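Local coordinates for protein pyruvate kinase (Pyrobaculum aerophilum, PDB 3QTG) that catalyses the last step of glycolysis, interconverting pyruvate plus ATP with phosphoenolpyruvate plus ADP, with the help of a divalent metal cation, at residues A21-S26 against I36-L41; G44-L49 against S318-N323; F59-V64 against D195-V200; A76-L81 against L412-A417. All coordinates share one frame; numbering follows the deposited sequence.

Contact 1: A21-S26 against I36-L41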
loop_
_atom_site.group_PDB
_atom_site.type_symbol
_atom_site.label_atom_id
_atom_site.label_comp_id
_atom_site.label_asym_id
_atom_site.label_seq_id
_atom_site.Cartn_x
_atom_site.Cartn_y
_atom_site.Cartn_z
ATOM N N ALA A 21 -21.071 19.484 -28.490
ATOM C CA ALA A 21 -21.191 20.834 -29.078
ATOM C C ALA A 21 -22.612 21.348 -28.979
ATOM O O ALA A 21 -23.556 20.572 -29.073
ATOM C CB ALA A 21 -20.744 20.850 -30.520
ATOM N N THR A 22 -22.748 22.658 -28.766
ATOM C CA THR A 22 -24.044 23.314 -28.781
ATOM C C THR A 22 -24.425 23.768 -30.192
ATOM O O THR A 22 -23.620 24.351 -30.914
ATOM C CB THR A 22 -24.083 24.520 -27.832
ATOM O OG1 THR A 22 -23.849 24.068 -26.489
ATOM C CG2 THR A 22 -25.441 25.243 -27.915
ATOM N N LEU A 23 -25.671 23.496 -30.566
ATOM C CA LEU A 23 -26.179 23.884 -31.870
ATOM C C LEU A 23 -26.827 25.254 -31.790
ATOM O O LEU A 23 -27.574 25.544 -30.853
ATOM C CB LEU A 23 -27.197 22.862 -32.368
ATOM C CG LEU A 23 -26.737 21.420 -32.576
ATOM C CD1 LEU A 23 -27.930 20.613 -33.073
ATOM C CD2 LEU A 23 -25.547 21.303 -33.555
ATOM N N GLY A 24 -26.541 26.091 -32.780
ATOM C CA GLY A 24 -27.102 27.440 -32.824
ATOM C C GLY A 24 -27.171 27.939 -34.250
ATOM O O GLY A 24 -27.095 27.129 -35.180
ATOM N N PRO A 25 -27.309 29.274 -34.436
ATOM C CA PRO A 25 -27.312 29.861 -35.778
ATOM C C PRO A 25 -26.056 29.548 -36.590
ATOM O O PRO A 25 -26.162 29.351 -37.797
ATOM C CB PRO A 25 -27.417 31.365 -35.505
ATOM C CG PRO A 25 -28.088 31.452 -34.156
ATOM C CD PRO A 25 -27.508 30.301 -33.392
ATOM N N SER A 26 -24.892 29.472 -35.936
ATOM C CA SER A 26 -23.629 29.160 -36.627
ATOM C C SER A 26 -23.595 27.759 -37.225
ATOM O O SER A 26 -22.881 27.518 -38.203
ATOM C CB SER A 26 -22.437 29.335 -35.695
ATOM O OG SER A 26 -22.301 30.682 -35.305
ATOM N N ILE A 36 -21.722 17.507 -41.950
ATOM C CA ILE A 36 -21.193 16.149 -41.795
ATOM C C ILE A 36 -19.847 16.166 -41.057
ATOM O O ILE A 36 -19.659 15.436 -40.081
ATOM C CB ILE A 36 -21.044 15.413 -43.160
ATOM C CG1 ILE A 36 -22.423 15.100 -43.759
ATOM C CG2 ILE A 36 -20.216 14.138 -43.000
ATOM C CD1 ILE A 36 -22.379 14.472 -45.145
ATOM N N LYS A 37 -18.924 17.004 -41.528
ATOM C CA LYS A 37 -17.586 17.096 -40.948
ATOM C C LYS A 37 -17.606 17.610 -39.497
ATOM O O LYS A 37 -16.696 17.321 -38.727
ATOM C CB LYS A 37 -16.661 17.949 -41.836
ATOM C CG LYS A 37 -16.235 17.264 -43.141
ATOM C CD LYS A 37 -15.297 16.061 -42.901
ATOM C CE LYS A 37 -14.869 15.352 -44.218
ATOM N NZ LYS A 37 -15.855 14.337 -44.700
ATOM N N PHE A 38 -18.655 18.357 -39.151
ATOM C CA PHE A 38 -18.866 18.888 -37.800
ATOM C C PHE A 38 -19.356 17.794 -36.826
ATOM O O PHE A 38 -18.816 17.635 -35.713
ATOM C CB PHE A 38 -19.869 20.050 -37.860
ATOM C CG PHE A 38 -20.149 20.689 -36.532
ATOM C CD1 PHE A 38 -19.326 21.699 -36.050
ATOM C CD2 PHE A 38 -21.246 20.299 -35.775
ATOM C CE1 PHE A 38 -19.572 22.303 -34.828
ATOM C CE2 PHE A 38 -21.503 20.897 -34.548
ATOM C CZ PHE A 38 -20.659 21.908 -34.071
ATOM N N LEU A 39 -20.364 17.039 -37.263
ATOM C CA LEU A 39 -20.966 15.986 -36.453
ATOM C C LEU A 39 -20.076 14.758 -36.333
ATOM O O LEU A 39 -20.201 13.989 -35.375
ATOM C CB LEU A 39 -22.358 15.619 -36.987
ATOM C CG LEU A 39 -23.390 16.751 -36.862
ATOM C CD1 LEU A 39 -24.709 16.392 -37.506
ATOM C CD2 LEU A 39 -23.606 17.158 -35.402
ATOM N N ASP A 40 -19.194 14.572 -37.318
ATOM C CA ASP A 40 -18.157 13.537 -37.275
ATOM C C ASP A 40 -17.197 13.751 -36.109
ATOM O O ASP A 40 -16.479 12.840 -35.706
ATOM C CB ASP A 40 -17.338 13.545 -38.567
ATOM C CG ASP A 40 -18.012 12.787 -39.719
ATOM O OD1 ASP A 40 -19.108 12.182 -39.548
ATOM O OD2 ASP A 40 -17.415 12.808 -40.820
ATOM N N LEU A 41 -17.179 14.968 -35.589
ATOM C CA LEU A 41 -16.233 15.345 -34.558
ATOM C C LEU A 41 -16.877 15.499 -33.185
ATOM O O LEU A 41 -16.213 15.943 -32.242
ATOM C CB LEU A 41 -15.473 16.626 -34.959
ATOM C CG LEU A 41 -14.380 16.425 -36.019
ATOM C CD1 LEU A 41 -13.990 17.745 -36.702
ATOM C CD2 LEU A 41 -13.146 15.737 -35.434
#
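Phe38 meets Ala21 and Leu23 with the far end of its ring, and each of these approaches is apolar. Its CZ lies 3.7 Å from CB of Ala21, the methyl that points from the strand at the helix. One ring atom further round, CE2 of Phe38 is 4.1 Å from that same Ala21 CB and 4.2 Å from CD2 of Leu23. The ring spans the gap because CG of Phe38 stands anti to the backbone N (chi1 -179°), which carries it straight out from helix 32-39. In Leu23 the fully extended chi2 (-180°) sends CD1 on toward Arg60 and Val64 of helix 54-71 and turns CD2 to the ring. The area buried between the segments is modest, 115 Å² over both sides.

The polar groups bond within their own segment or to third elements, not across the interface. Within 36-41, Asp40 N reaches Ile36 O at 2.9 Å and Leu41 N reaches Phe38 O at 3.1 Å. Ala21 and Leu23 give their backbone bonds to strand 44-48, whereas Thr22, whose CB points the other way, bonds through OG1 to Arg46 NE and to Leu321 O.

This alternation is that of a TIM barrel: Ala21 faces the outer helical layer, Thr22 the barrel interior. Contact is thus made between 21-23, at the end region of strand 18-22, and helix 32-39, within the beta-alpha-beta crossover to strand 44-48. Helix 331-343 lays Val335 on both Ala21 and Phe38, and helix 54-71 closes over Leu23.

Contact 2: G44-L49 against S318-N323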
loop_
_atom_site.group_PDB
_atom_site.type_symbol
_atom_site.label_atom_id
_atom_site.label_comp_id
_atom_site.label_asym_id
_atom_site.label_seq_id
_atom_site.Cartn_x
_atom_site.Cartn_y
_atom_site.Cartn_z
ATOM N N GLY A 44 -22.050 14.126 -28.992
ATOM C CA GLY A 44 -23.353 14.585 -28.546
ATOM C C GLY A 44 -23.567 16.043 -28.863
ATOM O O GLY A 44 -22.622 16.767 -29.156
ATOM N N VAL A 45 -24.819 16.476 -28.808
ATOM C CA VAL A 45 -25.167 17.852 -29.143
ATOM C C VAL A 45 -26.030 18.400 -28.036
ATOM O O VAL A 45 -26.799 17.654 -27.420
ATOM C CB VAL A 45 -25.909 18.019 -30.541
ATOM C CG1 VAL A 45 -25.072 17.461 -31.697
ATOM C CG2 VAL A 45 -27.292 17.395 -30.515
ATOM N N ARG A 46 -25.884 19.696 -27.782
ATOM C CA ARG A 46 -26.689 20.398 -26.806
ATOM C C ARG A 46 -27.615 21.405 -27.530
ATOM O O ARG A 46 -27.229 22.019 -28.524
ATOM C CB ARG A 46 -25.794 21.110 -25.768
ATOM C CG ARG A 46 -26.563 21.566 -24.501
ATOM C CD ARG A 46 -25.743 22.376 -23.472
ATOM N NE ARG A 46 -25.337 23.644 -24.021
ATOM C CZ ARG A 46 -25.717 24.858 -23.624
ATOM N NH1 ARG A 46 -26.538 25.082 -22.604
ATOM N NH2 ARG A 46 -25.228 25.881 -24.275
ATOM N N ILE A 47 -28.835 21.547 -27.034
ATOM C CA ILE A 47 -29.745 22.577 -27.525
ATOM C C ILE A 47 -30.221 23.355 -26.313
ATOM O O ILE A 47 -30.729 22.770 -25.350
ATOM C CB ILE A 47 -30.924 21.983 -28.377
ATOM C CG1 ILE A 47 -30.380 21.336 -29.666
ATOM C CG2 ILE A 47 -31.951 23.063 -28.726
ATOM C CD1 ILE A 47 -31.264 20.248 -30.246
ATOM N N ASN A 48 -29.984 24.663 -26.341
ATOM C CA ASN A 48 -30.300 25.546 -25.234
ATOM C C ASN A 48 -31.718 26.079 -25.417
ATOM O O ASN A 48 -31.995 26.803 -26.376
ATOM C CB ASN A 48 -29.284 26.687 -25.213
ATOM C CG ASN A 48 -29.387 27.567 -23.978
ATOM O OD1 ASN A 48 -30.212 27.350 -23.082
ATOM N ND2 ASN A 48 -28.535 28.573 -23.926
ATOM N N LEU A 49 -32.618 25.706 -24.505
ATOM C CA LEU A 49 -34.029 26.072 -24.627
ATOM C C LEU A 49 -34.316 27.527 -24.187
ATOM O O LEU A 49 -35.471 27.969 -24.199
ATOM C CB LEU A 49 -34.926 25.063 -23.888
ATOM C CG LEU A 49 -34.888 23.586 -24.325
ATOM C CD1 LEU A 49 -35.842 22.752 -23.496
ATOM C CD2 LEU A 49 -35.174 23.411 -25.813
ATOM N N SER A 318 -16.992 14.104 -20.268
ATOM C CA SER A 318 -17.202 14.964 -21.452
ATOM C C SER A 318 -16.845 16.448 -21.257
ATOM O O SER A 318 -16.764 16.949 -20.112
ATOM C CB SER A 318 -18.630 14.819 -22.005
ATOM O OG SER A 318 -19.607 15.049 -21.008
ATOM N N LEU A 319 -16.624 17.127 -22.391
ATOM C CA LEU A 319 -16.408 18.576 -22.461
ATOM C C LEU A 319 -17.429 19.165 -23.430
ATOM O O LEU A 319 -17.635 18.641 -24.529
ATOM C CB LEU A 319 -14.975 18.936 -22.901
ATOM C CG LEU A 319 -13.779 18.399 -22.068
ATOM C CD1 LEU A 319 -12.466 18.582 -22.802
ATOM C CD2 LEU A 319 -13.668 19.039 -20.689
ATOM N N TRP A 320 -18.088 20.240 -23.004
ATOM C CA TRP A 320 -19.197 20.803 -23.760
ATOM C C TRP A 320 -18.808 22.185 -24.266
ATOM O O TRP A 320 -18.562 23.087 -23.481
ATOM C CB TRP A 320 -20.425 20.936 -22.852
ATOM C CG TRP A 320 -21.000 19.646 -22.312
ATOM C CD1 TRP A 320 -20.426 18.399 -22.324
ATOM C CD2 TRP A 320 -22.275 19.493 -21.677
ATOM N NE1 TRP A 320 -21.273 17.484 -21.744
ATOM C CE2 TRP A 320 -22.419 18.130 -21.347
ATOM C CE3 TRP A 320 -23.325 20.377 -21.379
ATOM C CZ2 TRP A 320 -23.569 17.625 -20.709
ATOM C CZ3 TRP A 320 -24.458 19.874 -20.739
ATOM C CH2 TRP A 320 -24.567 18.513 -20.405
ATOM N N LEU A 321 -18.747 22.344 -25.577
ATOM C CA LEU A 321 -18.614 23.668 -26.181
ATOM C C LEU A 321 -19.971 24.345 -26.242
ATOM O O LEU A 321 -20.981 23.705 -26.559
ATOM C CB LEU A 321 -18.025 23.549 -27.588
ATOM C CG LEU A 321 -16.674 22.836 -27.741
ATOM C CD1 LEU A 321 -16.172 22.876 -29.188
ATOM C CD2 LEU A 321 -15.635 23.420 -26.790
ATOM N N THR A 322 -20.001 25.644 -25.941
ATOM C CA THR A 322 -21.251 26.390 -25.982
ATOM C C THR A 322 -21.232 27.455 -27.084
ATOM O O THR A 322 -21.509 27.125 -28.238
ATOM C CB THR A 322 -21.669 26.907 -24.581
ATOM O OG1 THR A 322 -20.581 27.620 -23.986
ATOM C CG2 THR A 322 -22.015 25.719 -23.679
ATOM N N ASN A 323 -20.892 28.701 -26.742
ATOM C CA ASN A 323 -20.839 29.813 -27.714
ATOM C C ASN A 323 -19.920 29.569 -28.886
ATOM O O ASN A 323 -20.208 30.024 -30.009
ATOM C CB ASN A 323 -20.379 31.084 -27.036
ATOM C CG ASN A 323 -21.171 31.399 -25.796
ATOM O OD1 ASN A 323 -20.604 31.482 -24.703
ATOM N ND2 ASN A 323 -22.483 31.571 -25.945
#
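Arg46 reaches across the inside of the barrel to Trp320 and Thr322, touching one with its aliphatic part and the other with its guanidinium. Its CD sits 3.8 Å from CE3 of Trp320 and 3.9 Å from CZ3, at the six-membered ring. NH2 of Arg46 approaches the methyl CG2 of Thr322 to 3.3 Å, a packing contact. A bend at chi3 (65°) brings the CD methylene obliquely to the CE3-CZ3 side of the indole while the guanidinium turns on toward Thr322; guanidinium and indole planes are 27° apart. Strands 44-48 and 318-321 belong to the closed eight-stranded parallel TIM barrel, where strand 18-22 lies between them, so they meet through inward-pointing side chains.

Further out, Arg46 NH1 forms a salt bridge with Asp80 OD2 and NE bonds to Thr22 OG1, which fix the guanidinium, probably part of the substrate site as in related pyruvate kinases. A leucine in place of Arg46 would probably leave Asp80 OD2 without its cationic mate and take away the guanidinium packed against the Thr322 methyl. Trp320 is steadied in turn by NE1 donating to Ser318 OG at 3.0 Å, the N-H...O angle being 145°. Ser318 OG is also bonded to Tyr249 OH.

Contact 3: F59-V64 against D195-V200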
loop_
_atom_site.group_PDB
_atom_site.type_symbol
_atom_site.label_atom_id
_atom_site.label_comp_id
_atom_site.label_asym_id
_atom_site.label_seq_id
_atom_site.Cartn_x
_atom_site.Cartn_y
_atom_site.Cartn_z
ATOM N N PHE A 59 -36.092 20.882 -35.862
ATOM C CA PHE A 59 -35.257 20.829 -37.075
ATOM C C PHE A 59 -33.795 20.446 -36.805
ATOM O O PHE A 59 -33.170 19.768 -37.624
ATOM C CB PHE A 59 -35.363 22.167 -37.845
ATOM C CG PHE A 59 -34.043 22.691 -38.390
ATOM C CD1 PHE A 59 -33.311 23.650 -37.681
ATOM C CD2 PHE A 59 -33.549 22.254 -39.622
ATOM C CE1 PHE A 59 -32.098 24.146 -38.174
ATOM C CE2 PHE A 59 -32.326 22.741 -40.126
ATOM C CZ PHE A 59 -31.600 23.689 -39.395
ATOM N N ARG A 60 -33.247 20.893 -35.673
ATOM C CA ARG A 60 -31.868 20.554 -35.297
ATOM C C ARG A 60 -31.755 19.065 -34.931
ATOM O O ARG A 60 -30.866 18.355 -35.412
ATOM C CB ARG A 60 -31.372 21.452 -34.157
ATOM C CG ARG A 60 -31.043 22.887 -34.598
ATOM C CD ARG A 60 -30.988 23.866 -33.432
ATOM N NE ARG A 60 -30.774 25.251 -33.877
ATOM C CZ ARG A 60 -30.859 26.321 -33.090
ATOM N NH1 ARG A 60 -31.141 26.191 -31.804
ATOM N NH2 ARG A 60 -30.649 27.535 -33.582
ATOM N N ILE A 61 -32.680 18.604 -34.095
ATOM C CA ILE A 61 -32.775 17.204 -33.727
ATOM C C ILE A 61 -32.937 16.312 -34.958
ATOM O O ILE A 61 -32.244 15.297 -35.074
ATOM C CB ILE A 61 -33.901 16.969 -32.694
ATOM C CG1 ILE A 61 -33.520 17.643 -31.367
ATOM C CG2 ILE A 61 -34.204 15.464 -32.540
ATOM C CD1 ILE A 61 -34.392 17.294 -30.164
ATOM N N GLU A 62 -33.820 16.701 -35.882
ATOM C CA GLU A 62 -34.000 15.961 -37.152
ATOM C C GLU A 62 -32.706 15.835 -37.967
ATOM O O GLU A 62 -32.410 14.776 -38.510
ATOM C CB GLU A 62 -35.113 16.592 -38.015
ATOM C CG GLU A 62 -36.528 16.093 -37.705
ATOM C CD GLU A 62 -37.608 17.034 -38.237
ATOM O OE1 GLU A 62 -37.539 18.244 -37.939
ATOM O OE2 GLU A 62 -38.534 16.573 -38.949
ATOM N N ALA A 63 -31.946 16.918 -38.062
ATOM C CA ALA A 63 -30.653 16.895 -38.750
ATOM C C ALA A 63 -29.638 15.978 -38.035
ATOM O O ALA A 63 -28.817 15.299 -38.675
ATOM C CB ALA A 63 -30.099 18.310 -38.867
ATOM N N VAL A 64 -29.711 15.962 -36.706
ATOM C CA VAL A 64 -28.851 15.098 -35.892
ATOM C C VAL A 64 -29.181 13.621 -36.146
ATOM O O VAL A 64 -28.283 12.818 -36.414
ATOM C CB VAL A 64 -28.974 15.471 -34.382
ATOM C CG1 VAL A 64 -28.471 14.336 -33.453
ATOM C CG2 VAL A 64 -28.259 16.800 -34.120
ATOM N N ASP A 195 -39.119 11.369 -27.423
ATOM C CA ASP A 195 -38.443 10.090 -27.566
ATOM C C ASP A 195 -37.032 10.257 -28.174
ATOM O O ASP A 195 -36.194 9.358 -28.111
ATOM C CB ASP A 195 -39.326 9.084 -28.327
ATOM C CG ASP A 195 -40.389 8.427 -27.418
ATOM O OD1 ASP A 195 -40.224 8.446 -26.167
ATOM O OD2 ASP A 195 -41.385 7.888 -27.943
ATOM N N ASN A 196 -36.787 11.436 -28.736
ATOM C CA ASN A 196 -35.503 11.766 -29.323
ATOM C C ASN A 196 -34.591 12.580 -28.408
ATOM O O ASN A 196 -33.532 13.028 -28.834
ATOM C CB ASN A 196 -35.717 12.489 -30.650
ATOM C CG ASN A 196 -35.664 11.551 -31.824
ATOM O OD1 ASN A 196 -34.674 10.846 -32.018
ATOM N ND2 ASN A 196 -36.729 11.537 -32.623
ATOM N N ILE A 197 -34.996 12.748 -27.154
ATOM C CA ILE A 197 -34.227 13.544 -26.197
ATOM C C ILE A 197 -33.598 12.682 -25.081
ATOM O O ILE A 197 -34.302 12.040 -24.288
ATOM C CB ILE A 197 -35.059 14.679 -25.588
ATOM C CG1 ILE A 197 -35.607 15.593 -26.694
ATOM C CG2 ILE A 197 -34.217 15.486 -24.632
ATOM C CD1 ILE A 197 -36.464 16.679 -26.174
ATOM N N ASP A 198 -32.271 12.706 -25.025
ATOM C CA ASP A 198 -31.510 11.761 -24.218
ATOM C C ASP A 198 -31.160 12.326 -22.841
ATOM O O ASP A 198 -31.117 11.591 -21.865
ATOM C CB ASP A 198 -30.264 11.325 -25.000
ATOM C CG ASP A 198 -30.617 10.811 -26.423
ATOM O OD1 ASP A 198 -31.468 9.890 -26.533
ATOM O OD2 ASP A 198 -30.054 11.325 -27.423
ATOM N N TYR A 199 -30.941 13.631 -22.766
ATOM C CA TYR A 199 -30.590 14.295 -21.508
ATOM C C TYR A 199 -31.325 15.607 -21.391
ATOM O O TYR A 199 -31.477 16.322 -22.377
ATOM C CB TYR A 199 -29.090 14.600 -21.464
ATOM C CG TYR A 199 -28.207 13.380 -21.322
ATOM C CD1 TYR A 199 -27.695 13.008 -20.071
ATOM C CD2 TYR A 199 -27.877 12.598 -22.437
ATOM C CE1 TYR A 199 -26.883 11.882 -19.941
ATOM C CE2 TYR A 199 -27.078 11.483 -22.315
ATOM C CZ TYR A 199 -26.586 11.128 -21.064
ATOM O OH TYR A 199 -25.773 10.028 -20.946
ATOM N N VAL A 200 -31.760 15.914 -20.175
ATOM C CA VAL A 200 -32.353 17.202 -19.833
ATOM C C VAL A 200 -31.473 17.834 -18.767
ATOM O O VAL A 200 -31.298 17.266 -17.686
ATOM C CB VAL A 200 -33.792 17.031 -19.248
ATOM C CG1 VAL A 200 -34.268 18.302 -18.532
ATOM C CG2 VAL A 200 -34.764 16.616 -20.325
#
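This is a small apolar contact on the outside of the TIM barrel, between a barrel helix and the short 3-10 segment and connection leading into strand 199-202. The helix, 54-71, links strands 44-48 and 76-80, and strand 199-202 is the next one round the sheet. The footprint is narrow: Ile61 alone carries the helix side, and the two segments bury 110 Å² in total. Its two branches part to meet two successive residues. With chi1 at -67°, CG2 lies anti to the backbone N and CG1 anti to the carbonyl carbon, so the branches leave CB in different directions. Ile61 also packs on Ile47, Val77 and Ile193, which places it over the outer face of the sheet between helix and strands.

Polar anchoring comes just past the contact. Arg65, one turn further along the helix, bonds through NH2 to Asn196 O and forms a salt bridge with Asp198 OD2, which also accepts Val77 N. This connection is thereby tied to both the helix and strand 76-80. At the apolar centre, CG2 of Ile61 lies 3.8 Å from CB of Asn196, and CD1 of Ile61, in a side chain crossing that of Ile197 at about a right angle, stops 4.1 Å from CG1 of Ile197.

Contact 4: A76-L81 against L412-A417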
loop_
_atom_site.group_PDB
_atom_site.type_symbol
_atom_site.label_atom_id
_atom_site.label_comp_id
_atom_site.label_asym_id
_atom_site.label_seq_id
_atom_site.Cartn_x
_atom_site.Cartn_y
_atom_site.Cartn_z
ATOM N N ALA A 76 -25.811 11.563 -28.566
ATOM C CA ALA A 76 -26.668 12.047 -27.491
ATOM C C ALA A 76 -27.231 13.412 -27.858
ATOM O O ALA A 76 -26.497 14.288 -28.341
ATOM C CB ALA A 76 -25.893 12.138 -26.175
ATOM N N VAL A 77 -28.525 13.589 -27.606
ATOM C CA VAL A 77 -29.155 14.906 -27.651
ATOM C C VAL A 77 -29.452 15.373 -26.241
ATOM O O VAL A 77 -30.167 14.704 -25.482
ATOM C CB VAL A 77 -30.459 14.901 -28.509
ATOM C CG1 VAL A 77 -31.217 16.228 -28.375
ATOM C CG2 VAL A 77 -30.125 14.625 -29.947
ATOM N N ILE A 78 -28.898 16.540 -25.909
ATOM C CA ILE A 78 -29.081 17.204 -24.636
ATOM C C ILE A 78 -29.918 18.491 -24.840
ATOM O O ILE A 78 -29.627 19.322 -25.709
ATOM C CB ILE A 78 -27.701 17.587 -24.034
ATOM C CG1 ILE A 78 -26.781 16.359 -23.951
ATOM C CG2 ILE A 78 -27.861 18.276 -22.669
ATOM C CD1 ILE A 78 -25.287 16.673 -24.073
ATOM N N VAL A 79 -30.959 18.664 -24.041
ATOM C CA VAL A 79 -31.644 19.949 -24.039
ATOM C C VAL A 79 -31.354 20.609 -22.701
ATOM O O VAL A 79 -31.451 19.976 -21.660
ATOM C CB VAL A 79 -33.182 19.851 -24.358
ATOM C CG1 VAL A 79 -33.419 19.232 -25.762
ATOM C CG2 VAL A 79 -33.938 19.068 -23.274
ATOM N N ASP A 80 -30.986 21.882 -22.752
ATOM C CA ASP A 80 -30.635 22.628 -21.556
ATOM C C ASP A 80 -31.748 23.615 -21.178
ATOM O O ASP A 80 -32.074 24.529 -21.936
ATOM C CB ASP A 80 -29.289 23.332 -21.763
ATOM C CG ASP A 80 -28.634 23.731 -20.458
ATOM O OD1 ASP A 80 -29.376 23.907 -19.460
ATOM O OD2 ASP A 80 -27.375 23.857 -20.413
ATOM N N LEU A 81 -32.334 23.421 -20.004
ATOM C CA LEU A 81 -33.432 24.270 -19.568
ATOM C C LEU A 81 -32.954 25.632 -19.055
ATOM O O LEU A 81 -31.869 25.759 -18.454
ATOM C CB LEU A 81 -34.288 23.572 -18.505
ATOM C CG LEU A 81 -35.010 22.285 -18.890
ATOM C CD1 LEU A 81 -35.537 21.637 -17.636
ATOM C CD2 LEU A 81 -36.141 22.584 -19.855
ATOM N N LEU A 412 -25.288 6.461 -23.906
ATOM C CA LEU A 412 -23.921 6.058 -23.539
ATOM C C LEU A 412 -22.849 6.782 -24.362
ATOM O O LEU A 412 -21.668 6.764 -24.031
ATOM C CB LEU A 412 -23.772 4.538 -23.690
ATOM C CG LEU A 412 -24.742 3.698 -22.874
ATOM C CD1 LEU A 412 -24.480 2.224 -23.143
ATOM C CD2 LEU A 412 -24.636 4.026 -21.369
ATOM N N SER A 413 -23.299 7.449 -25.414
ATOM C CA SER A 413 -22.433 8.204 -26.305
ATOM C C SER A 413 -21.566 9.274 -25.619
ATOM O O SER A 413 -20.476 9.600 -26.097
ATOM C CB SER A 413 -23.303 8.861 -27.364
ATOM O OG SER A 413 -22.488 9.219 -28.460
ATOM N N ILE A 414 -22.059 9.817 -24.503
ATOM C CA ILE A 414 -21.343 10.854 -23.765
ATOM C C ILE A 414 -20.801 10.373 -22.406
ATOM O O ILE A 414 -20.438 11.177 -21.549
ATOM C CB ILE A 414 -22.166 12.196 -23.670
ATOM C CG1 ILE A 414 -23.471 12.038 -22.864
ATOM C CG2 ILE A 414 -22.475 12.724 -25.086
ATOM C CD1 ILE A 414 -23.954 13.368 -22.277
ATOM N N VAL A 415 -20.749 9.054 -22.225
ATOM C CA VAL A 415 -20.133 8.446 -21.050
ATOM C C VAL A 415 -18.675 8.076 -21.405
ATOM O O VAL A 415 -18.399 7.595 -22.511
ATOM C CB VAL A 415 -20.951 7.198 -20.551
ATOM C CG1 VAL A 415 -20.284 6.569 -19.306
ATOM C CG2 VAL A 415 -22.407 7.594 -20.198
ATOM N N TRP A 416 -17.758 8.349 -20.489
ATOM C CA TRP A 416 -16.324 7.996 -20.600
ATOM C C TRP A 416 -16.025 6.650 -21.283
ATOM O O TRP A 416 -16.497 5.607 -20.836
ATOM C CB TRP A 416 -15.703 7.979 -19.202
ATOM C CG TRP A 416 -14.312 7.398 -19.149
ATOM C CD1 TRP A 416 -13.975 6.076 -18.961
ATOM C CD2 TRP A 416 -13.073 8.113 -19.264
ATOM N NE1 TRP A 416 -12.626 5.932 -18.955
ATOM C CE2 TRP A 416 -12.035 7.154 -19.149
ATOM C CE3 TRP A 416 -12.741 9.470 -19.445
ATOM C CZ2 TRP A 416 -10.666 7.496 -19.210
ATOM C CZ3 TRP A 416 -11.361 9.827 -19.512
ATOM C CH2 TRP A 416 -10.345 8.824 -19.385
ATOM N N ALA A 417 -15.234 6.706 -22.351
ATOM C CA ALA A 417 -14.637 5.543 -23.064
ATOM C C ALA A 417 -15.589 4.681 -23.869
ATOM O O ALA A 417 -15.139 3.833 -24.651
ATOM C CB ALA A 417 -13.771 4.651 -22.111
#
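Here the TIM barrel meets the C-terminal alpha/beta domain: strand 76-80 receives, at its N-terminal end, the loop that runs from helix 406-412 to strand 418-422. A type I beta turn runs from Leu412 to Val415, closed by Val415 N bonding to Leu412 O at 3.1 Å, and presents Ser413 and Ile414 to the strand. Ile414 does most of the touching. Its CG2 lies 3.6 Å from CB of Ala76, and its CG1 is 4.1 Å from that methyl. Chi1 of 64° sets CG1 of Ile414 in the crowded position between backbone N and carbonyl carbon, with CG2 anti to the carbonyl carbon. From there CD1 of Ile414 extends toward Ile78, whose CB likewise points at the loop.

Tyr199, from the adjoining barrel strand, packs on both Ile78 and Ile414, so the loop's isoleucine is held against two strands. Ile414 O is bonded to Tyr249 OH, and Ser413 OG to Asp43 O and Pro74 O, which pins the turn to the barrel by polar bonds beside the apolar ones. The strand leads from the domain junction toward the probable active site, where Asp80 OD1 forms a salt bridge with Lys230, the likely transition-state stabiliser. Ser413 approaches with CB 3.9 Å from Ala76 N, while the two isoleucines, crossing obliquely, bring CD1 of Ile78 within 4.0 Å of CD1 of Ile414.

Overall arrangement
All four contacts are essentially buried, with only Asn196 of contact 3 partly exposed. Contacts 2 and 4 lie nearer the chain centre (7 and 8 Å, centre to centre) than contacts 1 and 3 (16 and 15 Å). Contacts 1 and 3 join the outer helical layer to strands or their approaches; contact 1 is apolar throughout, and contact 3 meets carbon to carbon, Asn196 through its CB. They touch where Leu23 CD1 packs 3.7 Å from Arg60 CB. Contact 2, inside the barrel, alone has a charged side chain among its touching residues. Contact 4 alone joins two domains. Adjacent strands 44-48 and 76-80 tie contacts 2 and 4 through Ile47 N and Ile78 O, 2.7 Å apart.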